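Local coordinates for protein alanine racemase (Enterococcus faecalis, PDB 3E6E) that is a two-domain enzyme of the alanine racemase family, joining a TIM-barrel domain to a mainly beta C-terminal domain and assembled here as a dimer, at residues V282-G285 against Y286-W290; T343-M346 against V347-K350; T298-N302 against G303-E307; F63-L67 against L68-I72. The protein carries 1 engineered substitution. One frame throughout, in Å; residues are numbered along the deposited sequence.

Interaction 1: residues V282-G285 against Y286-W290. With DCS (D-[3-hydroxy-2-methyl-5-phosphonooxymethyl-pyridin-4-ylmethyl]-N,O-cycloserylamide), chain F.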
loop_
_atom_site.group_PDB
_atom_site.type_symbol
_atom_site.label_atom_id
_atom_site.label_comp_id
_atom_site.label_asym_id
_atom_site.label_seq_id
_atom_site.Cartn_x
_atom_site.Cartn_y
_atom_site.Cartn_z
ATOM N N VAL A 282 3.563 18.497 5.067
ATOM C CA VAL A 282 3.135 17.952 3.786
ATOM C C VAL A 282 2.069 16.863 3.961
ATOM O O VAL A 282 2.255 15.921 4.739
ATOM C CB VAL A 282 4.347 17.367 3.044
ATOM C CG1 VAL A 282 3.931 16.887 1.666
ATOM C CG2 VAL A 282 5.453 18.415 2.951
ATOM N N PRO A 283 0.946 16.976 3.232
ATOM C CA PRO A 283 -0.179 16.036 3.275
ATOM C C PRO A 283 0.017 14.654 2.625
ATOM O O PRO A 283 -0.787 14.214 1.791
ATOM C CB PRO A 283 -1.318 16.839 2.642
ATOM C CG PRO A 283 -0.611 17.676 1.653
ATOM C CD PRO A 283 0.600 18.156 2.423
ATOM N N ILE A 284 1.084 13.971 3.032
ATOM C CA ILE A 284 1.391 12.636 2.534
ATOM C C ILE A 284 1.971 11.859 3.700
ATOM O O ILE A 284 2.885 12.337 4.376
ATOM C CB ILE A 284 2.408 12.678 1.370
ATOM C CG1 ILE A 284 2.610 11.275 0.802
ATOM C CG2 ILE A 284 3.727 13.273 1.840
ATOM C CD1 ILE A 284 3.607 11.230 -0.359
ATOM N N GLY A 285 1.431 10.666 3.941
ATOM C CA GLY A 285 1.894 9.853 5.059
ATOM C C GLY A 285 2.050 8.384 4.745
ATOM O O GLY A 285 1.966 7.984 3.589
ATOM N N TYR A 286 2.250 7.567 5.768
ATOM C CA TYR A 286 2.454 6.162 5.517
ATOM C C TYR A 286 1.236 5.434 4.988
ATOM O O TYR A 286 1.328 4.286 4.565
ATOM C CB TYR A 286 3.034 5.459 6.757
ATOM C CG TYR A 286 2.264 5.588 8.046
ATOM C CD1 TYR A 286 1.111 4.834 8.276
ATOM C CD2 TYR A 286 2.753 6.395 9.087
ATOM C CE1 TYR A 286 0.467 4.863 9.514
ATOM C CE2 TYR A 286 2.122 6.438 10.332
ATOM C CZ TYR A 286 0.983 5.662 10.546
ATOM O OH TYR A 286 0.413 5.623 11.802
ATOM N N ALA A 287 0.096 6.107 4.994
ATOM C CA ALA A 287 -1.125 5.506 4.491
ATOM C C ALA A 287 -1.078 5.634 2.978
ATOM O O ALA A 287 -1.817 4.968 2.266
ATOM C CB ALA A 287 -2.333 6.232 5.041
ATOM N N ASP A 288 -0.197 6.504 2.503
ATOM C CA ASP A 288 -0.024 6.745 1.078
ATOM C C ASP A 288 1.064 5.814 0.573
ATOM O O ASP A 288 1.197 5.582 -0.642
ATOM C CB ASP A 288 0.432 8.186 0.830
ATOM C CG ASP A 288 -0.638 9.203 1.128
ATOM O OD1 ASP A 288 -0.260 10.357 1.402
ATOM O OD2 ASP A 288 -1.847 8.874 1.074
ATOM N N GLY A 289 1.855 5.314 1.523
ATOM C CA GLY A 289 2.961 4.435 1.199
ATOM C C GLY A 289 4.298 5.126 1.403
ATOM O O GLY A 289 5.328 4.674 0.904
ATOM N N TRP A 290 4.269 6.246 2.121
ATOM C CA TRP A 290 5.478 7.014 2.441
ATOM C C TRP A 290 5.780 6.510 3.855
ATOM O O TRP A 290 5.559 7.201 4.839
ATOM C CB TRP A 290 5.139 8.511 2.433
ATOM C CG TRP A 290 6.309 9.433 2.450
ATOM C CD1 TRP A 290 6.697 10.242 3.477
ATOM C CD2 TRP A 290 7.261 9.644 1.389
ATOM N NE1 TRP A 290 7.831 10.943 3.126
ATOM C CE2 TRP A 290 8.199 10.595 1.852
ATOM C CE3 TRP A 290 7.413 9.120 0.099
ATOM C CZ2 TRP A 290 9.273 11.032 1.069
ATOM C CZ3 TRP A 290 8.485 9.555 -0.679
ATOM C CH2 TRP A 290 9.400 10.501 -0.188
HETATM N N1 DCS F . -6.876 13.065 16.052
HETATM C C2 DCS F . -5.984 13.515 15.031
HETATM C C2A DCS F . -5.811 15.006 14.737
HETATM C C3 DCS F . -5.294 12.530 14.318
HETATM O O3 DCS F . -4.432 12.865 13.329
HETATM C C4 DCS F . -5.511 11.123 14.660
HETATM C C4A DCS F . -4.769 10.072 13.900
HETATM C C5 DCS F . -6.454 10.758 15.733
HETATM C C6 DCS F . -7.103 11.747 16.392
HETATM C C5A DCS F . -6.764 9.300 16.179
HETATM O O4P DCS F . -5.622 8.664 16.801
HETATM P P DCS F . -5.578 7.156 17.394
HETATM O O1P DCS F . -6.570 7.075 18.466
HETATM O O2P DCS F . -5.875 6.210 16.313
HETATM O O3P DCS F . -4.244 6.931 17.916
HETATM N N DCS F . -3.302 10.164 14.226
HETATM C CA DCS F . -2.421 9.268 13.633
HETATM C C DCS F . -1.653 9.518 12.459
HETATM O O DCS F . -1.664 10.665 11.733
HETATM N ND DCS F . -0.936 8.457 12.197
HETATM O OG DCS F . -1.204 7.500 13.162
HETATM C CB DCS F . -2.107 7.997 14.032
#

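Interaction 2: residues T343-M346 against V347-K350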
loop_
_atom_site.group_PDB
_atom_site.type_symbol
_atom_site.label_atom_id
_atom_site.label_comp_id
_atom_site.label_asym_id
_atom_site.label_seq_id
_atom_site.Cartn_x
_atom_site.Cartn_y
_atom_site.Cartn_z
ATOM N N THR A 343 15.182 9.766 -6.562
ATOM C CA THR A 343 14.841 8.634 -7.414
ATOM C C THR A 343 14.209 7.544 -6.584
ATOM O O THR A 343 14.394 7.490 -5.376
ATOM C CB THR A 343 16.090 8.041 -8.026
ATOM O OG1 THR A 343 16.802 7.316 -7.008
ATOM C CG2 THR A 343 16.986 9.134 -8.572
ATOM N N LEU A 344 13.469 6.659 -7.228
ATOM C CA LEU A 344 12.855 5.572 -6.497
ATOM C C LEU A 344 13.950 4.757 -5.781
ATOM O O LEU A 344 13.769 4.337 -4.636
ATOM C CB LEU A 344 12.083 4.678 -7.463
ATOM C CG LEU A 344 10.608 4.491 -7.134
ATOM C CD1 LEU A 344 9.898 5.836 -7.171
ATOM C CD2 LEU A 344 10.006 3.530 -8.142
ATOM N N GLN A 345 15.084 4.542 -6.447
ATOM C CA GLN A 345 16.167 3.776 -5.844
ATOM C C GLN A 345 16.541 4.346 -4.496
ATOM O O GLN A 345 16.632 3.611 -3.507
ATOM C CB GLN A 345 17.403 3.774 -6.735
ATOM C CG GLN A 345 17.727 2.413 -7.325
ATOM C CD GLN A 345 17.955 1.356 -6.270
ATOM O OE1 GLN A 345 18.916 1.423 -5.504
ATOM N NE2 GLN A 345 17.069 0.364 -6.227
ATOM N N MET A 346 16.765 5.662 -4.465
ATOM C CA MET A 346 17.124 6.352 -3.234
ATOM C C MET A 346 16.076 6.037 -2.179
ATOM O O MET A 346 16.407 5.713 -1.030
ATOM C CB MET A 346 17.201 7.845 -3.489
ATOM C CG MET A 346 18.457 8.251 -4.218
ATOM S SD MET A 346 18.288 9.845 -5.021
ATOM C CE MET A 346 18.409 10.951 -3.581
ATOM N N VAL A 347 14.807 6.101 -2.579
ATOM C CA VAL A 347 13.722 5.795 -1.663
ATOM C C VAL A 347 13.832 4.347 -1.192
ATOM O O VAL A 347 13.627 4.042 -0.010
ATOM C CB VAL A 347 12.357 5.981 -2.332
ATOM C CG1 VAL A 347 11.253 5.539 -1.382
ATOM C CG2 VAL A 347 12.173 7.435 -2.731
ATOM N N ALA A 348 14.148 3.454 -2.127
ATOM C CA ALA A 348 14.278 2.031 -1.822
ATOM C C ALA A 348 15.434 1.800 -0.866
ATOM O O ALA A 348 15.314 1.058 0.107
ATOM C CB ALA A 348 14.502 1.238 -3.112
ATOM N N GLU A 349 16.563 2.438 -1.150
ATOM C CA GLU A 349 17.729 2.277 -0.304
ATOM C C GLU A 349 17.494 2.783 1.109
ATOM O O GLU A 349 17.924 2.150 2.067
ATOM C CB GLU A 349 18.943 2.956 -0.934
ATOM C CG GLU A 349 19.444 2.183 -2.131
ATOM C CD GLU A 349 20.636 2.816 -2.794
ATOM O OE1 GLU A 349 21.107 2.234 -3.792
ATOM O OE2 GLU A 349 21.104 3.884 -2.341
ATOM N N LYS A 350 16.797 3.906 1.247
ATOM C CA LYS A 350 16.511 4.458 2.566
ATOM C C LYS A 350 15.547 3.536 3.290
ATOM O O LYS A 350 15.554 3.453 4.513
ATOM C CB LYS A 350 15.882 5.843 2.435
ATOM C CG LYS A 350 15.245 6.365 3.717
ATOM C CD LYS A 350 16.280 6.730 4.776
ATOM C CE LYS A 350 15.603 7.033 6.113
ATOM N NZ LYS A 350 16.512 7.754 7.041
#

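Interaction 3: residues T298-N302 against G303-E307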
loop_
_atom_site.group_PDB
_atom_site.type_symbol
_atom_site.label_atom_id
_atom_site.label_comp_id
_atom_site.label_asym_id
_atom_site.label_seq_id
_atom_site.Cartn_x
_atom_site.Cartn_y
_atom_site.Cartn_z
ATOM N N THR A 298 15.383 13.306 2.706
ATOM C CA THR A 298 15.151 14.696 2.345
ATOM C C THR A 298 14.385 14.856 1.038
ATOM O O THR A 298 14.728 14.241 0.033
ATOM C CB THR A 298 16.481 15.453 2.223
ATOM O OG1 THR A 298 17.343 14.767 1.304
ATOM C CG2 THR A 298 17.154 15.541 3.587
ATOM N N VAL A 299 13.346 15.688 1.060
ATOM C CA VAL A 299 12.543 15.948 -0.130
ATOM C C VAL A 299 12.953 17.280 -0.753
ATOM O O VAL A 299 13.834 17.964 -0.236
ATOM C CB VAL A 299 11.046 15.982 0.191
ATOM C CG1 VAL A 299 10.599 14.623 0.701
ATOM C CG2 VAL A 299 10.762 17.068 1.203
ATOM N N LEU A 300 12.296 17.663 -1.845
ATOM C CA LEU A 300 12.671 18.887 -2.536
ATOM C C LEU A 300 11.666 20.024 -2.589
ATOM O O LEU A 300 10.515 19.865 -3.006
ATOM C CB LEU A 300 13.123 18.536 -3.952
ATOM C CG LEU A 300 14.259 17.510 -3.962
ATOM C CD1 LEU A 300 14.480 16.983 -5.377
ATOM C CD2 LEU A 300 15.529 18.152 -3.421
ATOM N N VAL A 301 12.144 21.190 -2.174
ATOM C CA VAL A 301 11.355 22.413 -2.167
ATOM C C VAL A 301 12.223 23.455 -2.867
ATOM O O VAL A 301 13.328 23.743 -2.432
ATOM C CB VAL A 301 11.045 22.850 -0.714
ATOM C CG1 VAL A 301 10.001 23.970 -0.707
ATOM C CG2 VAL A 301 10.553 21.635 0.095
ATOM N N ASN A 302 11.736 23.995 -3.972
ATOM C CA ASN A 302 12.493 24.990 -4.726
ATOM C C ASN A 302 13.924 24.550 -4.989
ATOM O O ASN A 302 14.861 25.348 -4.870
ATOM C CB ASN A 302 12.527 26.331 -3.994
ATOM C CG ASN A 302 11.159 26.934 -3.818
ATOM O OD1 ASN A 302 10.296 26.823 -4.692
ATOM N ND2 ASN A 302 10.955 27.603 -2.684
ATOM N N GLY A 303 14.097 23.279 -5.333
ATOM C CA GLY A 303 15.427 22.779 -5.639
ATOM C C GLY A 303 16.395 22.675 -4.482
ATOM O O GLY A 303 17.582 22.457 -4.694
ATOM N N LYS A 304 15.900 22.839 -3.262
ATOM C CA LYS A 304 16.739 22.730 -2.071
ATOM C C LYS A 304 16.277 21.480 -1.320
ATOM O O LYS A 304 15.089 21.163 -1.312
ATOM C CB LYS A 304 16.563 23.964 -1.179
ATOM C CG LYS A 304 16.982 25.293 -1.802
ATOM C CD LYS A 304 18.466 25.571 -1.622
ATOM C CE LYS A 304 18.830 26.972 -2.132
ATOM N NZ LYS A 304 20.203 27.409 -1.741
ATOM N N ARG A 305 17.202 20.766 -0.692
ATOM C CA ARG A 305 16.825 19.563 0.038
ATOM C C ARG A 305 16.240 19.900 1.412
ATOM O O ARG A 305 16.687 20.843 2.076
ATOM C CB ARG A 305 18.035 18.628 0.167
ATOM C CG ARG A 305 18.766 18.428 -1.169
ATOM C CD ARG A 305 19.333 17.029 -1.358
ATOM N NE ARG A 305 18.275 16.019 -1.401
ATOM C CZ ARG A 305 17.990 15.250 -2.453
ATOM N NH1 ARG A 305 18.673 15.347 -3.588
ATOM N NH2 ARG A 305 17.007 14.378 -2.362
ATOM N N CYS A 306 15.221 19.142 1.819
ATOM C CA CYS A 306 14.562 19.344 3.105
ATOM C C CYS A 306 14.421 18.021 3.843
ATOM O O CYS A 306 13.802 17.079 3.348
ATOM C CB CYS A 306 13.175 19.962 2.917
ATOM S SG CYS A 306 13.195 21.577 2.114
ATOM N N GLU A 307 14.985 17.970 5.043
ATOM C CA GLU A 307 14.958 16.765 5.849
ATOM C C GLU A 307 13.634 16.523 6.548
ATOM O O GLU A 307 13.039 17.438 7.117
ATOM C CB GLU A 307 16.069 16.820 6.890
ATOM C CG GLU A 307 16.122 15.607 7.786
ATOM C CD GLU A 307 17.134 15.758 8.900
ATOM O OE1 GLU A 307 18.265 16.215 8.627
ATOM O OE2 GLU A 307 16.800 15.415 10.049
#

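Interaction 4: residues F63-L67 against L68-I72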
loop_
_atom_site.group_PDB
_atom_site.type_symbol
_atom_site.label_atom_id
_atom_site.label_comp_id
_atom_site.label_asym_id
_atom_site.label_seq_id
_atom_site.Cartn_x
_atom_site.Cartn_y
_atom_site.Cartn_z
ATOM N N PHE A 63 0.689 -9.340 -23.197
ATOM C CA PHE A 63 0.705 -8.885 -21.804
ATOM C C PHE A 63 0.717 -9.955 -20.716
ATOM O O PHE A 63 0.048 -10.986 -20.828
ATOM C CB PHE A 63 -0.482 -7.953 -21.558
ATOM C CG PHE A 63 -0.535 -6.813 -22.502
ATOM C CD1 PHE A 63 -1.234 -6.921 -23.698
ATOM C CD2 PHE A 63 0.183 -5.651 -22.239
ATOM C CE1 PHE A 63 -1.216 -5.882 -24.636
ATOM C CE2 PHE A 63 0.214 -4.609 -23.160
ATOM C CZ PHE A 63 -0.489 -4.726 -24.367
ATOM N N CYS A 64 1.473 -9.674 -19.650
ATOM C CA CYS A 64 1.602 -10.565 -18.498
ATOM C C CYS A 64 1.070 -9.901 -17.239
ATOM O O CYS A 64 1.402 -8.755 -16.944
ATOM C CB CYS A 64 3.064 -10.922 -18.265
ATOM S SG CYS A 64 3.886 -11.704 -19.663
ATOM N N VAL A 65 0.246 -10.631 -16.502
ATOM C CA VAL A 65 -0.328 -10.135 -15.263
ATOM C C VAL A 65 -0.249 -11.281 -14.274
ATOM O O VAL A 65 0.125 -12.391 -14.642
ATOM C CB VAL A 65 -1.809 -9.723 -15.433
ATOM C CG1 VAL A 65 -1.927 -8.607 -16.451
ATOM C CG2 VAL A 65 -2.636 -10.936 -15.850
ATOM N N ALA A 66 -0.605 -11.022 -13.022
ATOM C CA ALA A 66 -0.563 -12.063 -12.005
ATOM C C ALA A 66 -1.923 -12.668 -11.726
ATOM O O ALA A 66 -2.017 -13.843 -11.393
ATOM C CB ALA A 66 0.003 -11.507 -10.721
ATOM N N LEU A 67 -2.976 -11.866 -11.868
ATOM C CA LEU A 67 -4.320 -12.332 -11.557
ATOM C C LEU A 67 -5.351 -12.325 -12.679
ATOM O O LEU A 67 -5.364 -11.440 -13.537
ATOM C CB LEU A 67 -4.871 -11.517 -10.392
ATOM C CG LEU A 67 -3.867 -11.161 -9.300
ATOM C CD1 LEU A 67 -4.598 -10.446 -8.188
ATOM C CD2 LEU A 67 -3.196 -12.409 -8.771
ATOM N N LEU A 68 -6.227 -13.324 -12.650
ATOM C CA LEU A 68 -7.276 -13.425 -13.637
ATOM C C LEU A 68 -8.007 -12.090 -13.674
ATOM O O LEU A 68 -8.371 -11.590 -14.737
ATOM C CB LEU A 68 -8.239 -14.547 -13.259
ATOM C CG LEU A 68 -9.481 -14.635 -14.146
ATOM C CD1 LEU A 68 -9.093 -14.496 -15.624
ATOM C CD2 LEU A 68 -10.188 -15.953 -13.884
ATOM N N ASP A 69 -8.199 -11.510 -12.493
ATOM C CA ASP A 69 -8.870 -10.224 -12.362
ATOM C C ASP A 69 -8.147 -9.174 -13.188
ATOM O O ASP A 69 -8.768 -8.444 -13.959
ATOM C CB ASP A 69 -8.869 -9.770 -10.910
ATOM C CG ASP A 69 -9.506 -10.771 -9.992
ATOM O OD1 ASP A 69 -10.744 -10.748 -9.839
ATOM O OD2 ASP A 69 -8.759 -11.593 -9.424
ATOM N N GLU A 70 -6.830 -9.100 -13.016
ATOM C CA GLU A 70 -6.018 -8.126 -13.740
ATOM C C GLU A 70 -6.207 -8.337 -15.232
ATOM O O GLU A 70 -6.248 -7.374 -16.009
ATOM C CB GLU A 70 -4.539 -8.280 -13.373
ATOM C CG GLU A 70 -4.257 -8.082 -11.889
ATOM C CD GLU A 70 -2.816 -8.364 -11.526
ATOM O OE1 GLU A 70 -2.449 -8.201 -10.342
ATOM O OE2 GLU A 70 -2.045 -8.750 -12.426
ATOM N N ALA A 71 -6.335 -9.607 -15.612
ATOM C CA ALA A 71 -6.525 -10.013 -17.007
ATOM C C ALA A 71 -7.847 -9.495 -17.568
ATOM O O ALA A 71 -7.887 -8.873 -18.627
ATOM C CB ALA A 71 -6.472 -11.542 -17.113
ATOM N N ILE A 72 -8.934 -9.755 -16.859
ATOM C CA ILE A 72 -10.228 -9.301 -17.333
ATOM C C ILE A 72 -10.230 -7.786 -17.522
ATOM O O ILE A 72 -10.810 -7.278 -18.480
ATOM C CB ILE A 72 -11.354 -9.772 -16.373
ATOM C CG1 ILE A 72 -11.455 -11.303 -16.456
ATOM C CG2 ILE A 72 -12.683 -9.127 -16.731
ATOM C CD1 ILE A 72 -12.496 -11.916 -15.591
#

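Interaction 1: residues V282-G285 against Y286-W290
Gly-285 and Asp-288 hold together a tight loop that follows strand 277-282 of the C-terminal domain, just after an inverse gamma turn centred on Pro-283. Backbone hydrogen bonds come first. The carbonyl O of Gly-285 accepts from Asp-288 N at 2.8 Å and from Trp-290 N at 3.2 Å. These two donors arrive on opposite faces of the carbonyl plane, so a single oxygen is gripped from both sides; a third approach, from Gly-289 N, is weak. Gly-289 has positive phi (109°), a conformation that suits glycine.

The polar side-chain contact runs back the other way. Asp-288 OD1 takes the N-H of Gly-285 at 3.1 Å, the donor standing above the carboxylate plane. Its CG is anti to the carbonyl carbon (chi1 -69°), which swings the carboxylate back over Ile-284 and Gly-285. Salt bridges to Arg-7 and Arg-365 probably stabilise this buried charge in its ionised form.

Apolar packing is lighter. Ile-284 CG1 lies 4.1 Å from Trp-290 CB, and both side chains also rest on Leu-333, a fitting place for a branched aliphatic and a large aromatic residue.

Last comes the ligand contact. Tyr-286, part of the DCS pocket and packed against Tyr-356 of the second subunit, extends its phenol so that OH makes a weak hydrogen bond, 2.8 Å long, to DCS OG.

Interaction 2: residues T343-M346 against V347-K350
The amide of Gln-345 and the carboxylate of Glu-349 meet one helical turn apart with their planes 77° to each other, nearly perpendicular rather than stacked face on face. The Glu-349 chain is extended beyond CG, while that of Gln-345 bends at chi2, and this bend brings the amide toward the carboxylate.

The same residues belong to the first turns of helix 344-351, which opens with a capping box between Thr-343 and Met-346. Thr-343 OG1 accepts from Met-346 N at 3.0 Å in an almost straight bond (172°). A chi1 of 74° sets that hydroxyl between the backbone N and the carbonyl carbon, in line with the N-H. In return, Thr-343 N makes a weak bond, 3.5 Å long, to Met-346 SD, so the thioether takes the place usual for an acidic side chain. Regular helical bonds follow, such as Ala-348 N to Leu-344 O at 2.7 Å.

Leu-344 and Val-347 suit the buried side because both pack on helix 355-361. Glu-349 is on the exposed side, while Lys-350 lays its chain over Leu-294 and Phe-297 and ties the helix to the loop before strand 298-301 by giving NZ to Gln-295 O. The chemistry implies that the Thr-343 hydroxyl satisfies the N-H of Met-346, which has no earlier helical carbonyl to use, and that the sulfur adds a weak bond to Thr-343 N.

Interaction 3: residues T298-N302 against G303-E307
Arg-305 crosses Thr-298 at about a right angle and lies beside Leu-300 on one face of the beta hairpin 298-301/304-309. Its CB is 4.1 Å from Thr-298 CB. The next atom, CG, touches Leu-300 CD2 at 4.0 Å; CD lies 4.0 Å from Thr-298 OG1, and the bend at chi3 (64°) then carries NE to that hydroxyl. NE donates to Thr-298 OG1 over 3.1 Å, the hydroxyl tilted 22° from the guanidinium plane. One face of the Arg-305 guanidinium is covered by Leu-300 CD2, 3.9 Å above the plane and over its centre. NH2 makes a weak, in-plane bond to Thr-298 O at 3.3 Å, and NH1 forms a salt bridge with Glu-340. A long residue with several donors thus serves hydroxyl, carbonyl and carboxylate partners at once.

The strands are joined by a type I' turn, where Asn-302 and Gly-303 take the positive phi values both residue types accept readily. Paired backbone bonds link Val-299 with Cys-306 and Val-301 with Lys-304.

Within the sheet, the hairpin stands between strands 330-332 and 317-321: backbone hydrogen bonds join Leu-300 to Thr-332 and Glu-307 to Arg-320, and Val-299, Val-301 and Cys-306 pack on Ile-319 or Leu-321.

Interaction 4: residues F63-L67 against L68-I72
Strand 62-65 turns into helix 68-76 at Leu-67, the N-cap residue, whose carbonyl O accepts from Ala-71 N at 2.9 Å. Between them Ala-66 leaves the extended conformation (psi -31°), and the chain folds back so that the first helical turn faces the strand end. This is the opening of a beta-alpha-beta unit of the TIM barrel, completed by strand 83-85.

Glu-70 carries the side-chain contact. With CG anti to the carbonyl carbon (chi1 -60°) and the rest extended, it runs antiparallel to the Val-65 side chain, the two passing alongside, and brings OE2 to the turn. Glu-70 OE2 accepts from Ala-66 N at 2.8 Å, the donor above the carboxylate plane, and more weakly from Leu-67 N at 3.3 Å. Leu-67 CG lies 3.4 Å from Glu-70 OE1. Small Ala-71 lets the helix approach closely, its CB 4.1 Å from Val-65 CG2.

OE1 of Glu-70 also forms a salt bridge with Arg-365 of the second subunit, and Asp-69 OD2 accepts from His-6 N of that subunit. Through OE2 and OE1, Glu-70 thus links strand end, helix and second subunit. Acidic side chains at this end would probably also suit the helix dipole.

Overall arrangement
Along the chain interaction 4 comes first, in the TIM-barrel domain, followed by interactions 1, 3 and 2, all in the C-terminal domain. These three form a cluster with centres 15 to 17 Å apart: Trp-290 of interaction 1 packs on Val-299 of interaction 3, and Met-346 of interaction 2 reaches Arg-305 of interaction 3. The hairpin is part of one mixed sheet, and loop 282-290 leaves its strand 277-282. Interaction 4 lies apart, about 38 Å centre to centre from interaction 3. Interactions 1 and 4 both touch the second subunit, and Arg-365 pairs with Asp-288 of its own chain while its counterpart in the second subunit pairs with Glu-70, linking the domains across the dimer.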